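PDB 1LZL: heroin esterase from Rhodococcus sp., which probably hydrolyses the acetyl ester groups of heroin, acting as an acetyl esterase of the alpha/beta hydrolase fold. Local coordinates for residues P151-G157 and V179-F185; L171-D175 and I236-P240; L246-T252 and L273-S279. One frame throughout, in Å; residues are numbered along the deposited sequence.

Interaction 1 of 3, residues P151-G157 and V179-F185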
ATOM      1  N   PRO A 151      -7.208 -19.832  -4.971  1.00 16.25           N
ATOM      2  CA  PRO A 151      -6.562 -18.987  -5.989  1.00 16.47           C
ATOM      3  C   PRO A 151      -7.551 -18.066  -6.698  1.00 15.20           C
ATOM      4  O   PRO A 151      -7.184 -17.087  -7.351  1.00 16.15           O
ATOM      5  CB  PRO A 151      -5.951 -20.011  -6.965  1.00 17.66           C
ATOM      6  CG  PRO A 151      -6.847 -21.232  -6.774  1.00 17.66           C
ATOM      7  CD  PRO A 151      -7.241 -21.274  -5.332  1.00 17.81           C
ATOM      8  N   SER A 152      -8.837 -18.386  -6.562  1.00 16.93           N
ATOM      9  CA  SER A 152      -9.884 -17.551  -7.137  1.00 16.11           C
ATOM     10  C   SER A 152     -10.199 -16.385  -6.210  1.00 15.28           C
ATOM     11  O   SER A 152     -11.036 -15.529  -6.573  1.00 17.59           O
ATOM     12  CB  SER A 152     -11.156 -18.366  -7.407  1.00 17.66           C
ATOM     13  OG  SER A 152     -11.929 -18.524  -6.214  1.00 19.37           O
ATOM     14  N   ARG A 153      -9.578 -16.270  -5.043  1.00 14.37           N
ATOM     15  CA  ARG A 153      -9.919 -15.159  -4.136  1.00 13.35           C
ATOM     16  C   ARG A 153      -8.629 -14.560  -3.563  1.00 11.31           C
ATOM     17  O   ARG A 153      -8.392 -14.620  -2.366  1.00 13.01           O
ATOM     18  CB  ARG A 153     -10.855 -15.673  -3.027  1.00 15.80           C
ATOM     19  CG  ARG A 153     -12.247 -15.925  -3.648  1.00 17.84           C
ATOM     20  CD  ARG A 153     -13.307 -16.190  -2.609  1.00 22.89           C
ATOM     21  NE  ARG A 153     -13.038 -17.462  -1.924  1.00 24.95           N
ATOM     22  CZ  ARG A 153     -13.550 -17.715  -0.736  1.00 28.24           C
ATOM     23  NH1 ARG A 153     -14.314 -16.798  -0.139  1.00 30.79           N
ATOM     24  NH2 ARG A 153     -13.297 -18.880  -0.122  1.00 29.43           N
ATOM     25  N   ILE A 154      -7.838 -14.016  -4.508  1.00 11.56           N
ATOM     26  CA  ILE A 154      -6.628 -13.283  -4.146  1.00 10.88           C
ATOM     27  C   ILE A 154      -6.934 -11.787  -4.232  1.00 10.42           C
ATOM     28  O   ILE A 154      -7.395 -11.324  -5.280  1.00 12.61           O
ATOM     29  CB  ILE A 154      -5.467 -13.625  -5.095  1.00 12.15           C
ATOM     30  CG1 ILE A 154      -5.174 -15.139  -5.082  1.00 14.51           C
ATOM     31  CG2 ILE A 154      -4.226 -12.785  -4.781  1.00 12.52           C
ATOM     32  CD1 ILE A 154      -4.260 -15.551  -6.224  1.00 18.19           C
ATOM     33  N   ALA A 155      -6.665 -11.082  -3.147  1.00 10.56           N
ATOM     34  CA  ALA A 155      -6.701  -9.612  -3.153  1.00  9.41           C
ATOM     35  C   ALA A 155      -5.266  -9.078  -3.242  1.00  8.78           C
ATOM     36  O   ALA A 155      -4.382  -9.714  -2.664  1.00 10.88           O
ATOM     37  CB  ALA A 155      -7.406  -9.018  -1.936  1.00 10.78           C
ATOM     38  N   VAL A 156      -5.030  -7.945  -3.860  1.00  9.00           N
ATOM     39  CA  VAL A 156      -3.722  -7.271  -3.837  1.00  8.66           C
ATOM     40  C   VAL A 156      -3.979  -5.904  -3.227  1.00  8.26           C
ATOM     41  O   VAL A 156      -4.920  -5.210  -3.681  1.00  9.14           O
ATOM     42  CB  VAL A 156      -3.098  -7.165  -5.224  1.00  9.02           C
ATOM     43  CG1 VAL A 156      -1.774  -6.396  -5.121  1.00 10.10           C
ATOM     44  CG2 VAL A 156      -2.854  -8.565  -5.797  1.00  9.38           C
ATOM     45  N   GLY A 157      -3.191  -5.506  -2.236  1.00  8.66           N
ATOM     46  CA  GLY A 157      -3.431  -4.217  -1.603  1.00  8.75           C
ATOM     47  C   GLY A 157      -2.189  -3.630  -1.010  1.00  7.94           C
ATOM     48  O   GLY A 157      -1.166  -4.320  -0.830  1.00  8.92           O
ATOM     49  N   VAL A 179      -2.256 -14.471 -13.544  1.00 12.37           N
ATOM     50  CA  VAL A 179      -2.855 -14.551 -12.200  1.00 12.87           C
ATOM     51  C   VAL A 179      -4.137 -13.730 -12.152  1.00 11.29           C
ATOM     52  O   VAL A 179      -4.027 -12.509 -12.413  1.00 14.31           O
ATOM     53  CB  VAL A 179      -1.919 -13.956 -11.124  1.00 13.80           C
ATOM     54  CG1 VAL A 179      -2.592 -14.079  -9.733  1.00 11.65           C
ATOM     55  CG2 VAL A 179      -0.582 -14.638 -11.181  1.00 13.86           C
ATOM     56  N   PRO A 180      -5.271 -14.318 -11.821  1.00 11.53           N
ATOM     57  CA  PRO A 180      -6.514 -13.544 -11.677  1.00 12.22           C
ATOM     58  C   PRO A 180      -6.487 -12.868 -10.288  1.00 14.14           C
ATOM     59  O   PRO A 180      -6.178 -13.500  -9.268  1.00 14.48           O
ATOM     60  CB  PRO A 180      -7.582 -14.602 -11.768  1.00 13.98           C
ATOM     61  CG  PRO A 180      -6.947 -15.786 -11.082  1.00 16.54           C
ATOM     62  CD  PRO A 180      -5.508 -15.778 -11.546  1.00 14.52           C
ATOM     63  N   VAL A 181      -6.789 -11.573 -10.245  1.00 12.27           N
ATOM     64  CA  VAL A 181      -6.904 -10.835  -8.985  1.00 10.97           C
ATOM     65  C   VAL A 181      -8.385 -10.516  -8.720  1.00 10.92           C
ATOM     66  O   VAL A 181      -9.032  -9.922  -9.612  1.00 11.35           O
ATOM     67  CB  VAL A 181      -6.006  -9.577  -9.038  1.00 11.25           C
ATOM     68  CG1 VAL A 181      -6.250  -8.770  -7.761  1.00 10.23           C
ATOM     69  CG2 VAL A 181      -4.536  -9.932  -9.183  1.00 12.22           C
ATOM     70  N   ALA A 182      -8.893 -10.955  -7.570  1.00 10.93           N
ATOM     71  CA  ALA A 182     -10.320 -10.816  -7.250  1.00 11.61           C
ATOM     72  C   ALA A 182     -10.688  -9.424  -6.714  1.00  9.63           C
ATOM     73  O   ALA A 182     -11.837  -8.986  -6.846  1.00 12.37           O
ATOM     74  CB  ALA A 182     -10.741 -11.854  -6.223  1.00 10.49           C
ATOM     75  N   PHE A 183      -9.725  -8.747  -6.096  1.00  9.51           N
ATOM     76  CA  PHE A 183      -9.998  -7.496  -5.365  1.00  9.23           C
ATOM     77  C   PHE A 183      -8.717  -6.687  -5.221  1.00  9.27           C
ATOM     78  O   PHE A 183      -7.639  -7.288  -5.059  1.00  9.49           O
ATOM     79  CB  PHE A 183     -10.593  -7.793  -4.000  1.00  9.40           C
ATOM     80  CG  PHE A 183     -11.159  -6.568  -3.274  1.00  9.71           C
ATOM     81  CD1 PHE A 183     -12.277  -5.907  -3.761  1.00 11.41           C
ATOM     82  CD2 PHE A 183     -10.549  -6.111  -2.116  1.00 11.52           C
ATOM     83  CE1 PHE A 183     -12.838  -4.813  -3.106  1.00 12.40           C
ATOM     84  CE2 PHE A 183     -11.101  -5.029  -1.441  1.00 13.83           C
ATOM     85  CZ  PHE A 183     -12.218  -4.371  -1.936  1.00 13.53           C
ATOM     86  N   GLN A 184      -8.864  -5.360  -5.305  1.00  9.48           N
ATOM     87  CA  GLN A 184      -7.747  -4.423  -5.190  1.00  9.58           C
ATOM     88  C   GLN A 184      -7.986  -3.445  -4.065  1.00  7.75           C
ATOM     89  O   GLN A 184      -9.022  -2.784  -4.081  1.00  9.04           O
ATOM     90  CB  GLN A 184      -7.595  -3.721  -6.549  1.00  9.40           C
ATOM     91  CG  GLN A 184      -6.530  -2.635  -6.509  1.00 10.01           C
ATOM     92  CD  GLN A 184      -6.249  -2.008  -7.862  1.00  9.17           C
ATOM     93  OE1 GLN A 184      -5.090  -1.813  -8.194  1.00 10.70           O
ATOM     94  NE2 GLN A 184      -7.317  -1.676  -8.596  1.00 11.04           N
ATOM     95  N   PHE A 185      -7.054  -3.301  -3.116  1.00  7.72           N
ATOM     96  CA  PHE A 185      -7.274  -2.455  -1.943  1.00  7.76           C
ATOM     97  C   PHE A 185      -6.155  -1.411  -1.877  1.00  8.77           C
ATOM     98  O   PHE A 185      -4.989  -1.807  -1.611  1.00  9.44           O
ATOM     99  CB  PHE A 185      -7.323  -3.340  -0.688  1.00  9.06           C
ATOM    100  CG  PHE A 185      -7.572  -2.543   0.574  1.00  9.49           C
ATOM    101  CD1 PHE A 185      -6.554  -1.931   1.308  1.00 14.79           C
ATOM    102  CD2 PHE A 185      -8.874  -2.388   1.018  1.00 10.27           C
ATOM    103  CE1 PHE A 185      -6.844  -1.181   2.425  1.00 17.56           C
ATOM    104  CE2 PHE A 185      -9.153  -1.652   2.158  1.00 14.25           C
ATOM    105  CZ  PHE A 185      -8.153  -1.031   2.861  1.00 16.93           C
TER
HETATM  106  O   HOH W   1      -7.991 -14.499  -7.473  1.00 15.21           O

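Interaction 2 of 3, residues L171-D175 and I236-P240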
ATOM      1  N   LEU A 171      -2.137  -3.915 -12.409  1.00  9.36           N
ATOM      2  CA  LEU A 171      -2.037  -3.630 -13.838  1.00 10.44           C
ATOM      3  C   LEU A 171      -1.223  -4.733 -14.523  1.00 10.68           C
ATOM      4  O   LEU A 171      -1.655  -5.255 -15.564  1.00 11.69           O
ATOM      5  CB  LEU A 171      -1.413  -2.266 -14.149  1.00 11.03           C
ATOM      6  CG  LEU A 171      -2.412  -1.121 -13.934  1.00 10.77           C
ATOM      7  CD1 LEU A 171      -1.644   0.180 -13.722  1.00 11.80           C
ATOM      8  CD2 LEU A 171      -3.361  -1.050 -15.135  1.00 12.30           C
ATOM      9  N   LYS A 172      -0.064  -5.073 -13.947  1.00 11.31           N
ATOM     10  CA  LYS A 172       0.811  -6.083 -14.536  1.00 12.10           C
ATOM     11  C   LYS A 172       0.117  -7.422 -14.580  1.00 11.95           C
ATOM     12  O   LYS A 172       0.199  -8.155 -15.607  1.00 13.11           O
ATOM     13  CB  LYS A 172       2.126  -6.144 -13.720  1.00 13.35           C
ATOM     14  CG  LYS A 172       3.111  -7.127 -14.375  1.00 16.53           C
ATOM     15  CD  LYS A 172       4.522  -6.836 -13.848  1.00 18.80           C
ATOM     16  CE  LYS A 172       5.086  -5.638 -14.629  1.00 32.52           C
ATOM     17  NZ  LYS A 172       6.056  -6.037 -15.707  1.00 64.87           N
ATOM     18  N   ALA A 173      -0.617  -7.804 -13.547  1.00 11.31           N
ATOM     19  CA  ALA A 173      -1.336  -9.088 -13.476  1.00 13.10           C
ATOM     20  C   ALA A 173      -2.390  -9.169 -14.575  1.00 12.87           C
ATOM     21  O   ALA A 173      -2.492 -10.190 -15.276  1.00 13.33           O
ATOM     22  CB  ALA A 173      -1.924  -9.317 -12.084  1.00 13.29           C
ATOM     23  N   ARG A 174      -3.125  -8.055 -14.743  1.00 11.71           N
ATOM     24  CA  ARG A 174      -4.113  -8.062 -15.819  1.00 12.71           C
ATOM     25  C   ARG A 174      -3.465  -8.212 -17.169  1.00 12.23           C
ATOM     26  O   ARG A 174      -3.881  -9.040 -17.994  1.00 13.44           O
ATOM     27  CB  ARG A 174      -4.924  -6.751 -15.750  1.00 14.60           C
ATOM     28  CG  ARG A 174      -5.942  -6.681 -16.873  1.00 13.96           C
ATOM     29  CD  ARG A 174      -6.399  -5.287 -17.165  1.00 14.42           C
ATOM     30  NE  ARG A 174      -5.315  -4.450 -17.654  1.00 14.21           N
ATOM     31  CZ  ARG A 174      -5.394  -3.116 -17.833  1.00 15.21           C
ATOM     32  NH1 ARG A 174      -6.509  -2.423 -17.566  1.00 17.12           N
ATOM     33  NH2 ARG A 174      -4.312  -2.487 -18.285  1.00 16.61           N
ATOM     34  N   ASP A 175      -2.435  -7.373 -17.388  1.00 12.95           N
ATOM     35  CA  ASP A 175      -1.793  -7.360 -18.704  1.00 14.03           C
ATOM     36  C   ASP A 175      -1.132  -8.680 -19.072  1.00 15.07           C
ATOM     37  O   ASP A 175      -1.144  -9.064 -20.257  1.00 14.73           O
ATOM     38  CB  ASP A 175      -0.768  -6.235 -18.754  1.00 12.78           C
ATOM     39  CG  ASP A 175      -1.374  -4.853 -18.783  1.00 14.65           C
ATOM     40  OD1 ASP A 175      -2.611  -4.719 -18.913  1.00 15.44           O
ATOM     41  OD2 ASP A 175      -0.618  -3.860 -18.670  1.00 16.42           O
ATOM     42  N   ILE A 236       3.772   2.521 -16.790  1.00 10.28           N
ATOM     43  CA  ILE A 236       2.487   2.536 -16.071  1.00 10.92           C
ATOM     44  C   ILE A 236       2.574   1.640 -14.834  1.00 10.95           C
ATOM     45  O   ILE A 236       1.724   1.838 -13.945  1.00 11.78           O
ATOM     46  CB  ILE A 236       1.323   2.075 -16.958  1.00 11.07           C
ATOM     47  CG1 ILE A 236       1.427   0.584 -17.352  1.00 13.88           C
ATOM     48  CG2 ILE A 236       1.181   3.019 -18.136  1.00 13.84           C
ATOM     49  CD1 ILE A 236       0.173   0.075 -18.031  1.00 16.24           C
ATOM     50  N   TYR A 237       3.524   0.713 -14.756  1.00 11.70           N
ATOM     51  CA  TYR A 237       3.616  -0.092 -13.545  1.00 10.54           C
ATOM     52  C   TYR A 237       4.355   0.665 -12.428  1.00 11.57           C
ATOM     53  O   TYR A 237       4.212   0.260 -11.259  1.00 12.54           O
ATOM     54  CB  TYR A 237       4.295  -1.425 -13.837  1.00 11.18           C
ATOM     55  CG  TYR A 237       3.684  -2.119 -15.041  1.00 12.69           C
ATOM     56  CD1 TYR A 237       2.356  -2.471 -15.075  1.00 11.64           C
ATOM     57  CD2 TYR A 237       4.435  -2.431 -16.161  1.00 14.61           C
ATOM     58  CE1 TYR A 237       1.773  -3.099 -16.149  1.00 11.56           C
ATOM     59  CE2 TYR A 237       3.877  -3.058 -17.262  1.00 16.78           C
ATOM     60  CZ  TYR A 237       2.546  -3.412 -17.254  1.00 13.84           C
ATOM     61  OH  TYR A 237       1.990  -4.015 -18.370  1.00 16.88           O
ATOM     62  N   ALA A 238       5.122   1.691 -12.766  1.00 10.94           N
ATOM     63  CA  ALA A 238       5.776   2.571 -11.821  1.00 10.46           C
ATOM     64  C   ALA A 238       4.778   3.612 -11.319  1.00 10.44           C
ATOM     65  O   ALA A 238       4.719   3.881 -10.116  1.00 11.54           O
ATOM     66  CB  ALA A 238       6.990   3.268 -12.444  1.00 12.83           C
ATOM     67  N   ALA A 239       4.042   4.230 -12.257  1.00 11.05           N
ATOM     68  CA  ALA A 239       3.126   5.327 -11.935  1.00 10.96           C
ATOM     69  C   ALA A 239       1.771   5.006 -12.558  1.00 10.61           C
ATOM     70  O   ALA A 239       1.520   5.424 -13.723  1.00 11.67           O
ATOM     71  CB  ALA A 239       3.659   6.670 -12.462  1.00 10.81           C
ATOM     72  N   PRO A 240       0.954   4.215 -11.893  1.00  9.54           N
ATOM     73  CA  PRO A 240      -0.326   3.767 -12.450  1.00 10.89           C
ATOM     74  C   PRO A 240      -1.207   4.901 -12.943  1.00 11.62           C
ATOM     75  O   PRO A 240      -2.013   4.658 -13.864  1.00 11.45           O
ATOM     76  CB  PRO A 240      -0.951   3.023 -11.258  1.00  9.98           C
ATOM     77  CG  PRO A 240       0.265   2.438 -10.555  1.00  8.77           C
ATOM     78  CD  PRO A 240       1.276   3.546 -10.595  1.00  8.89           C
TER
HETATM   79  O   HOH W   2       3.775  -6.154 -18.162  1.00 28.07           O

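Interaction 3 of 3, residues L246-T252 and L273-S279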
ATOM      1  N   LEU A 246      -7.917   1.433 -18.060  1.00 12.52           N
ATOM      2  CA  LEU A 246      -8.202   0.845 -16.758  1.00 11.68           C
ATOM      3  C   LEU A 246      -9.308  -0.198 -16.802  1.00 12.43           C
ATOM      4  O   LEU A 246      -9.778  -0.668 -15.771  1.00 12.72           O
ATOM      5  CB  LEU A 246      -8.552   1.946 -15.728  1.00 14.23           C
ATOM      6  CG  LEU A 246      -7.448   2.992 -15.547  1.00 13.69           C
ATOM      7  CD1 LEU A 246      -7.847   4.052 -14.521  1.00 15.64           C
ATOM      8  CD2 LEU A 246      -6.144   2.308 -15.134  1.00 15.45           C
ATOM      9  N   THR A 247      -9.745  -0.579 -18.040  1.00 13.60           N
ATOM     10  CA  THR A 247     -10.809  -1.579 -18.040  1.00 15.94           C
ATOM     11  C   THR A 247     -10.306  -2.955 -17.592  1.00 16.49           C
ATOM     12  O   THR A 247      -9.119  -3.272 -17.730  1.00 17.66           O
ATOM     13  CB  THR A 247     -11.471  -1.741 -19.432  1.00 14.69           C
ATOM     14  OG1 THR A 247     -10.470  -2.301 -20.287  1.00 16.34           O
ATOM     15  CG2 THR A 247     -11.934  -0.386 -19.995  1.00 14.58           C
ATOM     16  N   GLY A 248     -11.265  -3.729 -17.074  1.00 15.03           N
ATOM     17  CA  GLY A 248     -10.947  -5.108 -16.707  1.00 16.97           C
ATOM     18  C   GLY A 248     -10.075  -5.232 -15.472  1.00 16.81           C
ATOM     19  O   GLY A 248      -9.614  -6.333 -15.191  1.00 20.72           O
ATOM     20  N   LEU A 249      -9.850  -4.166 -14.708  1.00 14.45           N
ATOM     21  CA  LEU A 249      -9.199  -4.258 -13.410  1.00 12.52           C
ATOM     22  C   LEU A 249     -10.178  -4.754 -12.364  1.00 12.44           C
ATOM     23  O   LEU A 249     -11.410  -4.741 -12.523  1.00 14.12           O
ATOM     24  CB  LEU A 249      -8.577  -2.899 -13.024  1.00 10.87           C
ATOM     25  CG  LEU A 249      -7.421  -2.517 -13.964  1.00 10.99           C
ATOM     26  CD1 LEU A 249      -7.010  -1.070 -13.730  1.00 13.63           C
ATOM     27  CD2 LEU A 249      -6.202  -3.429 -13.780  1.00 13.34           C
ATOM     28  N   PRO A 250      -9.710  -5.283 -11.222  1.00 11.79           N
ATOM     29  CA  PRO A 250     -10.592  -5.868 -10.225  1.00 12.03           C
ATOM     30  C   PRO A 250     -11.432  -4.835  -9.461  1.00 10.20           C
ATOM     31  O   PRO A 250     -11.012  -3.685  -9.398  1.00 10.86           O
ATOM     32  CB  PRO A 250      -9.606  -6.520  -9.221  1.00 12.63           C
ATOM     33  CG  PRO A 250      -8.266  -6.421  -9.793  1.00 12.98           C
ATOM     34  CD  PRO A 250      -8.281  -5.302 -10.791  1.00 12.55           C
ATOM     35  N   PRO A 251     -12.545  -5.254  -8.856  1.00 11.33           N
ATOM     36  CA  PRO A 251     -13.289  -4.367  -7.916  1.00 10.31           C
ATOM     37  C   PRO A 251     -12.271  -3.808  -6.926  1.00 10.07           C
ATOM     38  O   PRO A 251     -11.333  -4.505  -6.493  1.00 10.19           O
ATOM     39  CB  PRO A 251     -14.307  -5.278  -7.228  1.00 11.61           C
ATOM     40  CG  PRO A 251     -14.469  -6.454  -8.162  1.00 12.83           C
ATOM     41  CD  PRO A 251     -13.170  -6.579  -8.918  1.00 12.64           C
ATOM     42  N   THR A 252     -12.411  -2.522  -6.619  1.00  9.43           N
ATOM     43  CA  THR A 252     -11.368  -1.806  -5.891  1.00  9.32           C
ATOM     44  C   THR A 252     -11.930  -0.995  -4.742  1.00  7.53           C
ATOM     45  O   THR A 252     -13.021  -0.443  -4.867  1.00  9.81           O
ATOM     46  CB  THR A 252     -10.705  -0.843  -6.891  1.00 10.22           C
ATOM     47  OG1 THR A 252     -10.057  -1.643  -7.898  1.00 10.08           O
ATOM     48  CG2 THR A 252      -9.628   0.069  -6.266  1.00  9.44           C
ATOM     49  N   LEU A 273     -11.159   4.613 -12.729  1.00  9.33           N
ATOM     50  CA  LEU A 273     -11.553   3.214 -12.675  1.00  8.38           C
ATOM     51  C   LEU A 273     -13.063   3.062 -12.866  1.00  8.87           C
ATOM     52  O   LEU A 273     -13.545   2.225 -13.658  1.00  9.25           O
ATOM     53  CB  LEU A 273     -11.114   2.625 -11.317  1.00  9.14           C
ATOM     54  CG  LEU A 273      -9.650   2.319 -11.059  1.00 10.01           C
ATOM     55  CD1 LEU A 273      -9.456   2.031  -9.561  1.00 10.36           C
ATOM     56  CD2 LEU A 273      -9.137   1.116 -11.850  1.00 12.65           C
ATOM     57  N   LEU A 274     -13.848   3.833 -12.125  1.00  8.85           N
ATOM     58  CA  LEU A 274     -15.293   3.836 -12.250  1.00  8.10           C
ATOM     59  C   LEU A 274     -15.701   4.111 -13.702  1.00  7.84           C
ATOM     60  O   LEU A 274     -16.553   3.391 -14.227  1.00  9.36           O
ATOM     61  CB  LEU A 274     -15.911   4.942 -11.361  1.00  8.47           C
ATOM     62  CG  LEU A 274     -15.935   4.513  -9.874  1.00  9.67           C
ATOM     63  CD1 LEU A 274     -16.111   5.721  -8.977  1.00  9.26           C
ATOM     64  CD2 LEU A 274     -17.039   3.484  -9.573  1.00  9.79           C
ATOM     65  N   GLN A 275     -15.098   5.105 -14.322  1.00  9.10           N
ATOM     66  CA  GLN A 275     -15.481   5.445 -15.685  1.00 10.38           C
ATOM     67  C   GLN A 275     -15.089   4.322 -16.668  1.00 10.32           C
ATOM     68  O   GLN A 275     -15.647   4.222 -17.766  1.00 11.27           O
ATOM     69  CB  GLN A 275     -14.816   6.772 -16.064  1.00  8.73           C
ATOM     70  CG  GLN A 275     -15.443   7.934 -15.309  1.00  9.54           C
ATOM     71  CD  GLN A 275     -14.772   9.253 -15.508  1.00 10.85           C
ATOM     72  OE1 GLN A 275     -13.557   9.348 -15.776  1.00 12.62           O
ATOM     73  NE2 GLN A 275     -15.506  10.353 -15.333  1.00 11.77           N
ATOM     74  N   ALA A 276     -14.153   3.467 -16.282  1.00 11.75           N
ATOM     75  CA  ALA A 276     -13.726   2.300 -17.083  1.00  9.66           C
ATOM     76  C   ALA A 276     -14.612   1.112 -16.755  1.00 10.42           C
ATOM     77  O   ALA A 276     -14.295   0.052 -17.334  1.00 13.10           O
ATOM     78  CB  ALA A 276     -12.231   2.011 -16.843  1.00 10.99           C
ATOM     79  N   GLY A 277     -15.653   1.229 -15.951  1.00  9.05           N
ATOM     80  CA  GLY A 277     -16.582   0.143 -15.666  1.00  9.18           C
ATOM     81  C   GLY A 277     -16.189  -0.751 -14.517  1.00  9.48           C
ATOM     82  O   GLY A 277     -16.864  -1.759 -14.269  1.00 14.50           O
ATOM     83  N   VAL A 278     -15.146  -0.370 -13.758  1.00  9.32           N
ATOM     84  CA  VAL A 278     -14.707  -1.112 -12.600  1.00  9.28           C
ATOM     85  C   VAL A 278     -15.590  -0.762 -11.396  1.00  9.36           C
ATOM     86  O   VAL A 278     -15.956   0.425 -11.218  1.00 10.67           O
ATOM     87  CB  VAL A 278     -13.241  -0.811 -12.265  1.00 12.72           C
ATOM     88  CG1 VAL A 278     -12.798  -1.657 -11.059  1.00 11.91           C
ATOM     89  CG2 VAL A 278     -12.358  -1.119 -13.462  1.00 15.04           C
ATOM     90  N   SER A 279     -15.957  -1.721 -10.576  1.00  9.56           N
ATOM     91  CA  SER A 279     -16.680  -1.482  -9.335  1.00 10.13           C
ATOM     92  C   SER A 279     -15.694  -0.862  -8.321  1.00  9.18           C
ATOM     93  O   SER A 279     -14.670  -1.507  -8.018  1.00 10.19           O
ATOM     94  CB  SER A 279     -17.309  -2.739  -8.780  1.00 12.04           C
ATOM     95  OG  SER A 279     -18.032  -2.483  -7.581  1.00 13.62           O
TER
HETATM   96  O   HOH W   3     -14.176  -2.689 -16.536  1.00 16.68           O

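Interaction 1 of 3, residues P151-G157 and V179-F185
Ala155, Val156 and Gly157 pair in parallel register with Phe183, Gln184 and Phe185, the axes of strands 153-157 and 183-185 approaching to 4.6 Å at 23°. These are neighbouring strands in the central sheet of the alpha/beta hydrolase fold, joined by helix 161-176 as a beta-alpha-beta crossover. Two hydrogen bonds on Val156 make the ladder, Val156 N to Phe183 O and Phe185 N to Val156 O; just before it, Ala182 N donates to Ile154 O at 2.8 Å. Val156 thus both gives and accepts, as expected where a residue's N and O face the same parallel neighbour. Ala155 and Phe183 share one face, where CB meets CB at 4.0 Å and the Ala155 methyl also lies at the edge of the phenyl ring, near its plane; the ring itself leads away from strand 153-157. On the other face, Val156 crosses Val181 at about a right angle. CG2 of Val156 stands anti to its own carbonyl carbon and meets Val181 CG1 at 3.9 Å, under helix 161-176, whose Ala166 and Val170 also touch Val156. The amide of Gln184, on the Val156 face, reaches onward to Thr252, linking this pair to the next strand. Before the paired residues, Ile154 reaches across with its CD1, 4.2 Å from Val179 CG1. A water closes this end: it donates to Pro151 O and Pro180 O, each at 2.7 Å, and accepts from Ile154 N at 3.0 Å.

Interaction 2 of 3, residues L171-D175 and I236-P240
Tyr237 presents its ring to one side of helix 171-175 and is held there through both its hydroxyl and its faces. Tyr237 OH donates to Asp175 OD2 at 2.6 Å, using the anti lone pair of that oxygen, with the carboxylate and ring planes 67° apart. Over one face of the ring lies Lys172 CE, 3.8 Å from the Tyr237 centroid and 18° off the normal, a CH-pi contact. The ammonium sits farther out, Lys172 NZ being 4.4 Å from the Tyr237 ring centroid, so the cation-pi contact is off-centre. Lys172 reaches this position because CG leaves anti to the backbone N (chi1 -176°) and the chain then bends at chi3 and chi4. The opposite face is covered by CG1 of the preceding residue, Ile236, so the ring is sandwiched between the two side chains. At the ring edge, in plane, Leu171 CB approaches Tyr237 CE1 to 3.9 Å, while Leu171 CD1 runs on to Pro240 CB at 3.8 Å.

In the second shell, Arg174 grips Asp175 side-on: Arg174 NE and NH2 both bond Asp175 OD1, near the guanidinium plane, NH2 at 2.9 Å. This should fix the rotation of the carboxylate, turning OD2 to the tyrosine, and the adjacent charge would be expected to favour the ionised acid. Arg174 NH1 is itself held by the backbone oxygens of Asp245 and Thr247, while Tyr269 of helix 263-275 packs on Leu171 and Pro240. The contact fastens the loop between helix 211-222 and strand 252-257 onto the crossover helix 161-176 of the alpha/beta hydrolase fold.

Interaction 3 of 3, residues L246-T252 and L273-S279
Val278 pushes both its methyls into the concave side of the bend formed by 246-252, just where helix 263-275 ends in a Schellman motif at Gly277 and the chain heads for the edge strand of the alpha/beta hydrolase sheet. The hollow is lined by backbone oxygens: Val278 CG1 lies 3.2 Å from Pro250 O, a tight approach, and Val278 CG2 lies 3.5 Å from Leu246 O. That last oxygen is buried with no polar partner in the model. The type II turn from Leu246 to Leu249, with Gly248 at positive phi, curves the chain so that both leucines face the helix end. Leu273 wedges between them and Thr252: its CD2 meets Leu249 CD1 at 3.6 Å and Leu246 CB at 4.0 Å, while CD1 rests against Thr252 CG2, each pair of side chains crossing at about a right angle. The small Ala276 methyl fits against the Leu246-Thr247 peptide, its CB 3.8 Å from Leu246 CB. A water donates to Ala276 O and accepts from Gly248 N. Where strand pairing starts, Thr252 N donates to Ser279 O at 2.8 Å with an N-H...O angle of 157°.

Interaction 1 is a backbone ladder inside the central sheet, buried along 155-157/183-185 and more exposed at its 151-152/180 end. Interaction 2 joins a loop to the flanking helix, and interaction 3 joins the chain entering strand 252-257 to the end of helix 263-275. Helix 161-176, the crossover of interaction 1, supplies 171-175 to interaction 2, and Ala173 packs back on Val179 and Val181. Gln184 bonds Pro251 O through its backbone N and Thr252 OG1 through its side-chain NE2; Arg174 ties interactions 2 and 3 at Thr247 O. Chemistry follows position: regular backbone hydrogen bonds between strands in 1, an aromatic ring with charged neighbours at the partly exposed helix flank in 2, mostly buried aliphatic packing in 3.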